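Local coordinates for protein malate dehydrogenase (Entamoeba histolytica, PDB 3I0P) that probably catalyses the NAD-dependent interconversion of malate and oxaloacetate in an anaerobic parasitic protozoan, at residues R45-H50 / E328-T333; L166-P171 / Y178-A183; T13-M18 / T38-D43. All coordinates share one frame; numbering follows the deposited sequence. Where two conformers were deposited one is given.

Contact 1: R45-H50 / E328-T333; sequences RGMDTH and EKEYET. With NAD (nicotinamide-adenine-dinucleotide), chain B.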
loop_
_atom_site.group_PDB
_atom_site.type_symbol
_atom_site.label_atom_id
_atom_site.label_comp_id
_atom_site.label_asym_id
_atom_site.label_seq_id
_atom_site.Cartn_x
_atom_site.Cartn_y
_atom_site.Cartn_z
ATOM N N ARG A 45 18.721 1.422 12.747
ATOM C CA ARG A 45 17.887 2.275 11.910
ATOM C C ARG A 45 17.106 3.308 12.719
ATOM O O ARG A 45 16.516 4.222 12.150
ATOM C CB ARG A 45 16.948 1.434 11.046
ATOM C CG ARG A 45 17.657 0.560 10.038
ATOM C CD ARG A 45 16.678 -0.251 9.180
ATOM N NE ARG A 45 15.925 0.604 8.262
ATOM C CZ ARG A 45 16.403 1.108 7.120
ATOM N NH1 ARG A 45 17.642 0.848 6.735
ATOM N NH2 ARG A 45 15.631 1.866 6.354
ATOM N N GLY A 46 17.102 3.164 14.038
ATOM C CA GLY A 46 16.418 4.124 14.890
ATOM C C GLY A 46 15.004 3.730 15.254
ATOM O O GLY A 46 14.245 4.547 15.752
ATOM N N MET A 47 14.649 2.472 15.018
ATOM C CA MET A 47 13.355 1.946 15.446
ATOM C C MET A 47 13.525 1.433 16.866
ATOM O O MET A 47 13.573 0.231 17.104
ATOM C CB MET A 47 12.885 0.807 14.524
ATOM C CG MET A 47 12.800 1.143 13.048
ATOM S SD MET A 47 11.685 2.525 12.788
ATOM C CE MET A 47 11.679 2.628 10.982
ATOM N N ASP A 48 13.619 2.351 17.812
ATOM C CA ASP A 48 14.088 2.018 19.160
ATOM C C ASP A 48 13.132 1.115 19.955
ATOM O O ASP A 48 13.483 0.602 21.021
ATOM C CB ASP A 48 14.470 3.302 19.912
ATOM C CG ASP A 48 15.606 4.055 19.217
ATOM O OD1 ASP A 48 16.592 3.402 18.827
ATOM O OD2 ASP A 48 15.509 5.287 19.042
ATOM N N THR A 49 11.944 0.904 19.396
ATOM C CA THR A 49 10.945 0.014 19.968
ATOM C C THR A 49 11.109 -1.460 19.560
ATOM O O THR A 49 10.371 -2.321 20.043
ATOM C CB THR A 49 9.530 0.472 19.548
ATOM O OG1 THR A 49 9.216 1.713 20.197
ATOM C CG2 THR A 49 8.485 -0.582 19.917
ATOM N N HIS A 50 12.063 -1.762 18.683
ATOM C CA HIS A 50 12.095 -3.086 18.051
ATOM C C HIS A 50 13.420 -3.849 18.091
ATOM O O HIS A 50 13.552 -4.896 17.445
ATOM C CB HIS A 50 11.537 -3.009 16.625
ATOM C CG HIS A 50 10.051 -2.867 16.580
ATOM N ND1 HIS A 50 9.422 -1.653 16.403
ATOM C CD2 HIS A 50 9.064 -3.784 16.724
ATOM C CE1 HIS A 50 8.112 -1.831 16.420
ATOM N NE2 HIS A 50 7.868 -3.114 16.619
ATOM N N GLU A 328 15.617 7.435 4.346
ATOM C CA GLU A 328 16.685 8.447 4.457
ATOM C C GLU A 328 17.025 8.703 5.920
ATOM O O GLU A 328 18.191 8.608 6.314
ATOM C CB GLU A 328 16.276 9.755 3.754
ATOM C CG GLU A 328 17.372 10.794 3.614
ATOM C CD GLU A 328 16.980 11.949 2.685
ATOM O OE1 GLU A 328 15.783 12.015 2.304
ATOM O OE2 GLU A 328 17.866 12.782 2.327
ATOM N N LYS A 329 15.994 9.025 6.707
ATOM C CA LYS A 329 16.095 9.165 8.156
ATOM C C LYS A 329 16.756 7.951 8.823
ATOM O O LYS A 329 17.515 8.105 9.790
ATOM C CB LYS A 329 14.710 9.441 8.767
ATOM C CG LYS A 329 14.420 10.915 8.970
ATOM C CD LYS A 329 12.970 11.275 8.723
ATOM C CE LYS A 329 12.150 11.349 9.995
ATOM N NZ LYS A 329 11.100 12.391 9.839
ATOM N N GLU A 330 16.488 6.752 8.302
ATOM C CA GLU A 330 17.051 5.549 8.885
ATOM C C GLU A 330 18.524 5.415 8.570
ATOM O O GLU A 330 19.292 4.944 9.405
ATOM C CB GLU A 330 16.292 4.306 8.447
ATOM C CG GLU A 330 14.937 4.123 9.145
ATOM C CD GLU A 330 13.829 4.986 8.561
ATOM O OE1 GLU A 330 13.931 5.396 7.387
ATOM O OE2 GLU A 330 12.849 5.256 9.282
ATOM N N TYR A 331 18.918 5.825 7.368
ATOM C CA TYR A 331 20.320 5.764 6.953
ATOM C C TYR A 331 21.176 6.701 7.807
ATOM O O TYR A 331 22.225 6.302 8.319
ATOM C CB TYR A 331 20.463 6.069 5.449
ATOM C CG TYR A 331 21.874 6.383 4.993
ATOM C CD1 TYR A 331 22.811 5.364 4.781
ATOM C CD2 TYR A 331 22.271 7.708 4.770
ATOM C CE1 TYR A 331 24.111 5.662 4.362
ATOM C CE2 TYR A 331 23.562 8.016 4.356
ATOM C CZ TYR A 331 24.473 6.997 4.157
ATOM O OH TYR A 331 25.741 7.320 3.747
ATOM N N GLU A 332 20.716 7.935 7.971
ATOM C CA GLU A 332 21.450 8.916 8.755
ATOM C C GLU A 332 21.575 8.527 10.229
ATOM O O GLU A 332 22.617 8.762 10.846
ATOM C CB GLU A 332 20.854 10.314 8.589
ATOM C CG GLU A 332 21.230 10.962 7.255
ATOM C CD GLU A 332 20.647 12.352 7.074
ATOM O OE1 GLU A 332 19.952 12.843 7.990
ATOM O OE2 GLU A 332 20.885 12.951 6.007
ATOM N N THR A 333 20.533 7.917 10.785
ATOM C CA THR A 333 20.615 7.382 12.141
ATOM C C THR A 333 21.631 6.244 12.185
ATOM O O THR A 333 22.461 6.171 13.093
ATOM C CB THR A 333 19.248 6.892 12.643
ATOM O OG1 THR A 333 18.324 7.988 12.651
ATOM C CG2 THR A 333 19.362 6.320 14.051
HETATM P PA NAD B . 6.905 5.744 11.076
HETATM O O1A NAD B . 8.105 5.953 11.967
HETATM O O2A NAD B . 5.703 6.608 11.283
HETATM O O5B NAD B . 7.434 5.911 9.566
HETATM C C5B NAD B . 8.602 5.193 9.131
HETATM C C4B NAD B . 8.755 5.193 7.604
HETATM O O4B NAD B . 8.386 6.453 7.027
HETATM C C3B NAD B . 10.188 4.966 7.166
HETATM O O3B NAD B . 10.172 4.286 5.900
HETATM C C2B NAD B . 10.741 6.365 7.001
HETATM O O2B NAD B . 11.822 6.397 6.069
HETATM C C1B NAD B . 9.533 7.103 6.459
HETATM N N9A NAD B . 9.496 8.562 6.769
HETATM C C8A NAD B . 9.428 9.131 7.981
HETATM N N7A NAD B . 9.380 10.471 7.820
HETATM C C5A NAD B . 9.409 10.737 6.494
HETATM C C6A NAD B . 9.385 11.906 5.725
HETATM N N6A NAD B . 9.325 13.128 6.307
HETATM N N1A NAD B . 9.435 11.821 4.373
HETATM C C2A NAD B . 9.502 10.629 3.764
HETATM N N3A NAD B . 9.521 9.495 4.477
HETATM C C4A NAD B . 9.478 9.523 5.839
HETATM O O3 NAD B . 6.458 4.180 11.063
HETATM P PN NAD B . 5.776 3.307 12.257
HETATM O O1N NAD B . 4.390 2.928 11.795
HETATM O O2N NAD B . 5.981 3.983 13.590
HETATM O O5D NAD B . 6.654 1.967 12.285
HETATM C C5D NAD B . 7.919 1.926 12.951
HETATM C C4D NAD B . 8.467 0.502 12.966
HETATM O O4D NAD B . 7.607 -0.359 13.718
HETATM C C3D NAD B . 8.558 -0.097 11.568
HETATM O O3D NAD B . 9.908 -0.535 11.363
HETATM C C2D NAD B . 7.549 -1.245 11.550
HETATM O O2D NAD B . 7.940 -2.406 10.796
HETATM C C1D NAD B . 7.463 -1.599 13.018
HETATM N N1N NAD B . 6.219 -2.293 13.343
HETATM C C2N NAD B . 6.261 -3.633 13.514
HETATM C C3N NAD B . 5.097 -4.340 13.827
HETATM C C7N NAD B . 5.123 -5.831 14.019
HETATM O O7N NAD B . 4.080 -6.410 14.296
HETATM N N7N NAD B . 6.274 -6.486 13.884
HETATM C C4N NAD B . 3.893 -3.642 13.961
HETATM C C5N NAD B . 3.876 -2.257 13.769
HETATM C C6N NAD B . 5.067 -1.600 13.460
#
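R45 and E330 bring the two backbones together, their CA atoms 4.5 Å apart, where the close of helix 29-45 meets an early turn of helix 328-340. G46, with a positive phi of 94°, is the C-prime residue of a Schellman motif that ends the first helix, and the chain then makes a type I turn from M47 to H50. No hydrogen bond links the segments; the nearest thing to one is a CA-H...O contact from E330 CA to R45 O at 3.6 Å. Beside it, T333 CG2 lies 3.8 Å from G46 CA.

The side chain of E330 does most of the work. Its CB sits over one face of the R45 guanidinium, toward the rim of the group, with R45 NH2 3.3 Å away. The carboxylate plane is only 13° from that of the guanidinium, yet OE1 lies well out of the latter, 4.1 Å from R45 NH2, so opposite charges are near each other without any N-H aimed at the oxygen. A bend at chi2 (80°) carries the carboxylate away from R45 to the cofactor, where NAD O2B donates a hydrogen bond to E330 OE1 at 2.7 Å. E330 OE2 faces the methyl of M47, whose sulfur and CG border the nicotinamide ribose. K329 NZ adds a weak bond of 3.3 Å to NAD N7A and is shared with Y324, by a cation-pi contact, and with E240 of the second subunit, by a salt bridge.

The division of labour is instructive: van der Waals contacts of carbon with polar atoms, and a CA-H...O contact, join the segments, while the acid is spent on the 2'-hydroxyl of the adenine ribose. An acid there is consistent with a preference for NAD over NADP, whose phosphate it would probably repel.

Contact 2: L166-P171 / Y178-A183; sequences LAIGIP and YCFDGA. With NAD (nicotinamide-adenine-dinucleotide), chain B.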
loop_
_atom_site.group_PDB
_atom_site.type_symbol
_atom_site.label_atom_id
_atom_site.label_comp_id
_atom_site.label_asym_id
_atom_site.label_seq_id
_atom_site.Cartn_x
_atom_site.Cartn_y
_atom_site.Cartn_z
ATOM N N LEU A 166 3.479 -2.611 6.641
ATOM C CA LEU A 166 3.842 -2.924 5.276
ATOM C C LEU A 166 5.202 -2.293 5.059
ATOM O O LEU A 166 5.408 -1.128 5.393
ATOM C CB LEU A 166 2.817 -2.306 4.330
ATOM C CG LEU A 166 2.956 -2.502 2.828
ATOM C CD1 LEU A 166 2.804 -3.973 2.463
ATOM C CD2 LEU A 166 1.897 -1.649 2.122
ATOM N N ALA A 167 6.140 -3.072 4.535
ATOM C CA ALA A 167 7.453 -2.549 4.172
ATOM C C ALA A 167 7.710 -2.799 2.696
ATOM O O ALA A 167 7.328 -3.845 2.169
ATOM C CB ALA A 167 8.532 -3.164 5.008
ATOM N N ILE A 168 8.335 -1.819 2.041
ATOM C CA ILE A 168 8.653 -1.878 0.616
ATOM C C ILE A 168 10.089 -1.421 0.419
ATOM O O ILE A 168 10.420 -0.263 0.711
ATOM C CB ILE A 168 7.731 -0.955 -0.222
ATOM C CG1 ILE A 168 6.261 -1.291 0.013
ATOM C CG2 ILE A 168 8.082 -1.038 -1.714
ATOM C CD1 ILE A 168 5.349 -0.107 -0.173
ATOM N N GLY A 169 10.936 -2.332 -0.060
ATOM C CA GLY A 169 12.348 -2.027 -0.313
ATOM C C GLY A 169 12.642 -1.992 -1.801
ATOM O O GLY A 169 12.330 -2.935 -2.522
ATOM N N ILE A 170 13.232 -0.899 -2.270
ATOM C CA ILE A 170 13.495 -0.725 -3.695
ATOM C C ILE A 170 14.937 -0.277 -3.919
ATOM O O ILE A 170 15.386 0.707 -3.307
ATOM C CB ILE A 170 12.508 0.301 -4.330
ATOM C CG1 ILE A 170 11.076 -0.257 -4.320
ATOM C CG2 ILE A 170 12.961 0.692 -5.751
ATOM C CD1 ILE A 170 9.997 0.769 -4.510
ATOM N N PRO A 171 15.676 -0.991 -4.794
ATOM C CA PRO A 171 17.060 -0.605 -5.093
ATOM C C PRO A 171 17.175 0.857 -5.547
ATOM O O PRO A 171 16.287 1.374 -6.244
ATOM C CB PRO A 171 17.451 -1.559 -6.220
ATOM C CG PRO A 171 16.598 -2.746 -6.018
ATOM C CD PRO A 171 15.288 -2.224 -5.501
ATOM N N TYR A 178 15.580 2.913 -1.283
ATOM C CA TYR A 178 14.269 3.352 -0.869
ATOM C C TYR A 178 13.744 2.270 0.057
ATOM O O TYR A 178 13.811 1.077 -0.264
ATOM C CB TYR A 178 13.358 3.500 -2.089
ATOM C CG TYR A 178 11.867 3.620 -1.789
ATOM C CD1 TYR A 178 11.218 4.847 -1.886
ATOM C CD2 TYR A 178 11.108 2.502 -1.450
ATOM C CE1 TYR A 178 9.853 4.954 -1.628
ATOM C CE2 TYR A 178 9.754 2.603 -1.191
ATOM C CZ TYR A 178 9.131 3.825 -1.282
ATOM O OH TYR A 178 7.783 3.922 -1.024
ATOM N N CYS A 179 13.236 2.671 1.212
ATOM C CA CYS A 179 12.637 1.714 2.117
ATOM C C CYS A 179 11.511 2.323 2.901
ATOM O O CYS A 179 11.739 2.970 3.933
ATOM C CB CYS A 179 13.664 1.136 3.087
ATOM S SG CYS A 179 12.992 -0.249 4.031
ATOM N N PHE A 180 10.287 2.118 2.424
ATOM C CA PHE A 180 9.149 2.438 3.262
ATOM C C PHE A 180 8.937 1.294 4.248
ATOM O O PHE A 180 9.028 0.119 3.884
ATOM C CB PHE A 180 7.875 2.714 2.475
ATOM C CG PHE A 180 6.684 2.912 3.361
ATOM C CD1 PHE A 180 6.599 4.027 4.183
ATOM C CD2 PHE A 180 5.687 1.948 3.438
ATOM C CE1 PHE A 180 5.524 4.200 5.030
ATOM C CE2 PHE A 180 4.590 2.123 4.288
ATOM C CZ PHE A 180 4.514 3.248 5.082
ATOM N N ASP A 181 8.678 1.654 5.498
ATOM C CA ASP A 181 8.506 0.674 6.550
ATOM C C ASP A 181 7.663 1.265 7.659
ATOM O O ASP A 181 8.121 2.126 8.396
ATOM C CB ASP A 181 9.867 0.236 7.093
ATOM C CG ASP A 181 9.746 -0.754 8.230
ATOM O OD1 ASP A 181 8.694 -1.432 8.336
ATOM O OD2 ASP A 181 10.714 -0.856 9.015
ATOM N N GLY A 182 6.423 0.810 7.772
ATOM C CA GLY A 182 5.525 1.395 8.750
ATOM C C GLY A 182 4.185 0.710 8.894
ATOM O O GLY A 182 3.745 -0.033 7.994
ATOM N N ALA A 183 3.542 0.974 10.032
ATOM C CA ALA A 183 2.220 0.444 10.329
ATOM C C ALA A 183 1.177 1.008 9.380
ATOM O O ALA A 183 1.342 2.105 8.849
ATOM C CB ALA A 183 1.851 0.765 11.749
HETATM P PA NAD B . 6.905 5.744 11.076
HETATM O O1A NAD B . 8.105 5.953 11.967
HETATM O O2A NAD B . 5.703 6.608 11.283
HETATM O O5B NAD B . 7.434 5.911 9.566
HETATM C C5B NAD B . 8.602 5.193 9.131
HETATM C C4B NAD B . 8.755 5.193 7.604
HETATM O O4B NAD B . 8.386 6.453 7.027
HETATM C C3B NAD B . 10.188 4.966 7.166
HETATM O O3B NAD B . 10.172 4.286 5.900
HETATM C C2B NAD B . 10.741 6.365 7.001
HETATM O O2B NAD B . 11.822 6.397 6.069
HETATM C C1B NAD B . 9.533 7.103 6.459
HETATM N N9A NAD B . 9.496 8.562 6.769
HETATM C C8A NAD B . 9.428 9.131 7.981
HETATM N N7A NAD B . 9.380 10.471 7.820
HETATM C C5A NAD B . 9.409 10.737 6.494
HETATM C C6A NAD B . 9.385 11.906 5.725
HETATM N N6A NAD B . 9.325 13.128 6.307
HETATM N N1A NAD B . 9.435 11.821 4.373
HETATM C C2A NAD B . 9.502 10.629 3.764
HETATM N N3A NAD B . 9.521 9.495 4.477
HETATM C C4A NAD B . 9.478 9.523 5.839
HETATM O O3 NAD B . 6.458 4.180 11.063
HETATM P PN NAD B . 5.776 3.307 12.257
HETATM O O1N NAD B . 4.390 2.928 11.795
HETATM O O2N NAD B . 5.981 3.983 13.590
HETATM O O5D NAD B . 6.654 1.967 12.285
HETATM C C5D NAD B . 7.919 1.926 12.951
HETATM C C4D NAD B . 8.467 0.502 12.966
HETATM O O4D NAD B . 7.607 -0.359 13.718
HETATM C C3D NAD B . 8.558 -0.097 11.568
HETATM O O3D NAD B . 9.908 -0.535 11.363
HETATM C C2D NAD B . 7.549 -1.245 11.550
HETATM O O2D NAD B . 7.940 -2.406 10.796
HETATM C C1D NAD B . 7.463 -1.599 13.018
HETATM N N1N NAD B . 6.219 -2.293 13.343
HETATM C C2N NAD B . 6.261 -3.633 13.514
HETATM C C3N NAD B . 5.097 -4.340 13.827
HETATM C C7N NAD B . 5.123 -5.831 14.019
HETATM O O7N NAD B . 4.080 -6.410 14.296
HETATM N N7N NAD B . 6.274 -6.486 13.884
HETATM C C4N NAD B . 3.893 -3.642 13.961
HETATM C C5N NAD B . 3.876 -2.257 13.769
HETATM C C6N NAD B . 5.067 -1.600 13.460
#
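L166 and G182 open an antiparallel ladder that runs back to I170 and Y178, with the strand axes 4.5 Å apart and nearly opposed at 175°. In this beta hairpin the N-H groups of L166, I168 and I170 make straight bonds, I168 N reaching F180 O at 2.8 Å with an N-H...O angle of 163°. Those returned by F180 and Y178 are more bent, and Y178 N to I170 O is weak.

The two faces differ. On one, I168, I170, Y178 and F180 pack closely. I170 and Y178 run side by side in the same direction, I170 CD1 reaching Y178 CD2 at 3.7 Å, and I168 CD1 comes obliquely to the F180 ring, 4.2 Å from its CD2. The second subunit closes over this face, F253 on I168 and C249 on F180, and the carbonyl of its C249 takes the hydrogen bond of Y178 OH. The other face holds A167, G169, C179 and D181, where little passes between side chains; A167 CB is 3.8 Å from D181 OD1. That sparser side is nevertheless buried, under helix 127-136 and the cofactor.

NAD occupies the outer flank of strand 178-182. Its O3B takes part in two weak bonds, to C179 O and from D181 N. With CG anti to the backbone N (chi1 178°), D181 extends its carboxylate to the nicotinamide ribose diol, OD1 accepting from NAD O2D at 2.8 Å and OD2 from O3D at 2.5 Å, while A183 N donates to the phosphate oxygen O1N at 2.8 Å. An edge strand, one side spent on its neighbour, thus offers backbone and acid to the cofactor, so that strand 178-182 and the residue after it reach both riboses and one phosphate, sharing the hold with E330 and the second subunit.

Contact 3: T13-M18 / T38-D43; sequences TIKEFM and TLIAAD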
loop_
_atom_site.group_PDB
_atom_site.type_symbol
_atom_site.label_atom_id
_atom_site.label_comp_id
_atom_site.label_asym_id
_atom_site.label_seq_id
_atom_site.Cartn_x
_atom_site.Cartn_y
_atom_site.Cartn_z
ATOM N N THR A 13 28.762 -4.086 20.954
ATOM C CA THR A 13 28.436 -4.615 22.287
ATOM C C THR A 13 27.013 -5.182 22.310
ATOM O O THR A 13 26.808 -6.318 22.732
ATOM C CB THR A 13 28.590 -3.542 23.424
ATOM O OG1 THR A 13 29.930 -3.042 23.451
ATOM C CG2 THR A 13 28.260 -4.123 24.799
ATOM N N ILE A 14 26.050 -4.382 21.849
ATOM C CA ILE A 14 24.645 -4.770 21.799
ATOM C C ILE A 14 24.440 -6.018 20.933
ATOM O O ILE A 14 23.724 -6.942 21.334
ATOM C CB ILE A 14 23.759 -3.600 21.295
ATOM C CG1 ILE A 14 23.898 -2.388 22.217
ATOM C CG2 ILE A 14 22.288 -4.022 21.186
ATOM C CD1 ILE A 14 23.398 -1.095 21.619
ATOM N N LYS A 15 25.080 -6.020 19.759
ATOM C CA LYS A 15 25.083 -7.128 18.790
ATOM C C LYS A 15 25.543 -8.431 19.411
ATOM O O LYS A 15 24.824 -9.426 19.367
ATOM C CB LYS A 15 26.071 -6.821 17.658
ATOM C CG LYS A 15 25.519 -6.473 16.310
ATOM C CD LYS A 15 26.682 -6.220 15.363
ATOM C CE LYS A 15 26.352 -6.621 13.924
ATOM N NZ LYS A 15 26.970 -5.663 12.948
ATOM N N GLU A 16 26.755 -8.414 19.976
ATOM C CA GLU A 16 27.394 -9.595 20.563
ATOM C C GLU A 16 26.622 -10.112 21.762
ATOM O O GLU A 16 26.496 -11.322 21.954
ATOM C CB GLU A 16 28.831 -9.266 20.981
ATOM C CG GLU A 16 29.422 -10.191 22.057
ATOM C CD GLU A 16 29.939 -11.516 21.505
ATOM O OE1 GLU A 16 29.689 -11.822 20.319
ATOM O OE2 GLU A 16 30.596 -12.254 22.264
ATOM N N PHE A 17 26.100 -9.181 22.557
ATOM C CA PHE A 17 25.413 -9.506 23.807
ATOM C C PHE A 17 24.133 -10.249 23.515
ATOM O O PHE A 17 23.825 -11.251 24.150
ATOM C CB PHE A 17 25.101 -8.234 24.594
ATOM C CG PHE A 17 24.279 -8.470 25.825
ATOM C CD1 PHE A 17 24.856 -9.027 26.970
ATOM C CD2 PHE A 17 22.927 -8.135 25.850
ATOM C CE1 PHE A 17 24.096 -9.249 28.124
ATOM C CE2 PHE A 17 22.152 -8.353 26.998
ATOM C CZ PHE A 17 22.737 -8.910 28.138
ATOM N N MET A 18 23.408 -9.750 22.521
ATOM C CA MET A 18 22.129 -10.308 22.120
ATOM C C MET A 18 22.330 -11.752 21.659
ATOM O O MET A 18 21.570 -12.648 22.019
ATOM C CB MET A 18 21.545 -9.440 21.015
ATOM C CG MET A 18 20.106 -9.073 21.222
ATOM S SD MET A 18 19.617 -7.389 20.786
ATOM C CE MET A 18 20.463 -7.108 19.222
ATOM N N THR A 38 18.379 -8.928 12.833
ATOM C CA THR A 38 17.190 -8.127 12.569
ATOM C C THR A 38 16.800 -7.303 13.783
ATOM O O THR A 38 16.162 -6.264 13.635
ATOM C CB THR A 38 15.968 -8.928 12.016
ATOM O OG1 THR A 38 14.896 -8.877 12.947
ATOM C CG2 THR A 38 16.299 -10.366 11.693
ATOM N N LEU A 39 17.189 -7.742 14.976
ATOM C CA LEU A 39 17.003 -6.899 16.155
ATOM C C LEU A 39 17.952 -5.706 16.128
ATOM O O LEU A 39 17.495 -4.568 16.244
ATOM C CB LEU A 39 17.105 -7.689 17.464
ATOM C CG LEU A 39 15.948 -8.670 17.675
ATOM C CD1 LEU A 39 15.964 -9.263 19.068
ATOM C CD2 LEU A 39 14.615 -7.966 17.412
ATOM N N ILE A 40 19.253 -5.945 15.939
ATOM C CA ILE A 40 20.209 -4.835 15.850
ATOM C C ILE A 40 19.890 -3.876 14.688
ATOM O O ILE A 40 20.037 -2.673 14.837
ATOM C CB ILE A 40 21.701 -5.299 15.803
ATOM C CG1 ILE A 40 22.640 -4.122 16.105
ATOM C CG2 ILE A 40 22.059 -5.920 14.458
ATOM C CD1 ILE A 40 22.754 -3.777 17.554
ATOM N N ALA A 41 19.443 -4.418 13.554
ATOM C CA ALA A 41 18.949 -3.620 12.435
ATOM C C ALA A 41 17.919 -2.598 12.879
ATOM O O ALA A 41 17.930 -1.456 12.409
ATOM C CB ALA A 41 18.356 -4.507 11.358
ATOM N N ALA A 42 17.031 -2.993 13.786
ATOM C CA ALA A 42 16.076 -2.038 14.317
ATOM C C ALA A 42 16.791 -0.903 15.066
ATOM O O ALA A 42 16.436 0.276 14.896
ATOM C CB ALA A 42 15.056 -2.720 15.190
ATOM N N ASP A 43 17.798 -1.255 15.871
ATOM C CA ASP A 43 18.543 -0.253 16.646
ATOM C C ASP A 43 19.432 0.613 15.736
ATOM O O ASP A 43 19.555 1.816 15.953
ATOM C CB ASP A 43 19.383 -0.898 17.766
ATOM C CG ASP A 43 18.532 -1.606 18.818
ATOM O OD1 ASP A 43 17.540 -1.030 19.312
ATOM O OD2 ASP A 43 18.872 -2.753 19.168
#
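I40 fits between K15, I14 and M18 where two consecutive helices, 11-24 and 29-45, form an antiparallel alpha-alpha hairpin. Their axes come within 10.0 Å over these turns, at 155° between the N-to-C directions, and the packing is almost wholly apolar.

The side chain of I40 can be followed outward as a worked case. Its CB lies 4.0 Å from K15 CG and at much the same distance from the methyl of M18. Both branches then meet the aliphatic stem of K15: CG1 is 3.7 Å from K15 CG and CG2 4.0 Å from it, the two side chains crossing at about a right angle. With CG1 anti to the backbone N (chi1 -164°) and a turn at chi2, the tip swings over to I14, where CD1 rests 3.7 Å from I14 CG2 and 3.9 Å from I14 CB.

M18 fills the next place along. It bends at chi2 and chi3 to lay its methyl against the opposite helix, CE being 3.8 Å from L39 CB. F55 of helix 55-64 touches both M18 and L39, extending the apolar layer beyond the pair.

At the other end stands a polar group whose business is elsewhere: D43 OD2 accepts a hydrogen bond from I52 N, and meets segment 13-18 through I14 CG2, 4.2 Å away.

In the fold
All three contacts are buried, but they sit differently. Contact 3, furthest from the centre of the chain, joins two helices by aliphatic packing; contact 2, nearest the centre, is a backbone ladder at one edge of the mixed sheet and lies against the second subunit; contact 1 comes between them. Contacts 1 and 3 share helix 29-45: M47 N probably bonds to A42 O at 2.8 Å, as the helix passes into the loop. Contacts 1 and 2 share NAD, and touch each other where R45 packs on C179 and M47 on D181. Acidic side chains serve the cofactor in both, whereas contact 3 meets it nowhere.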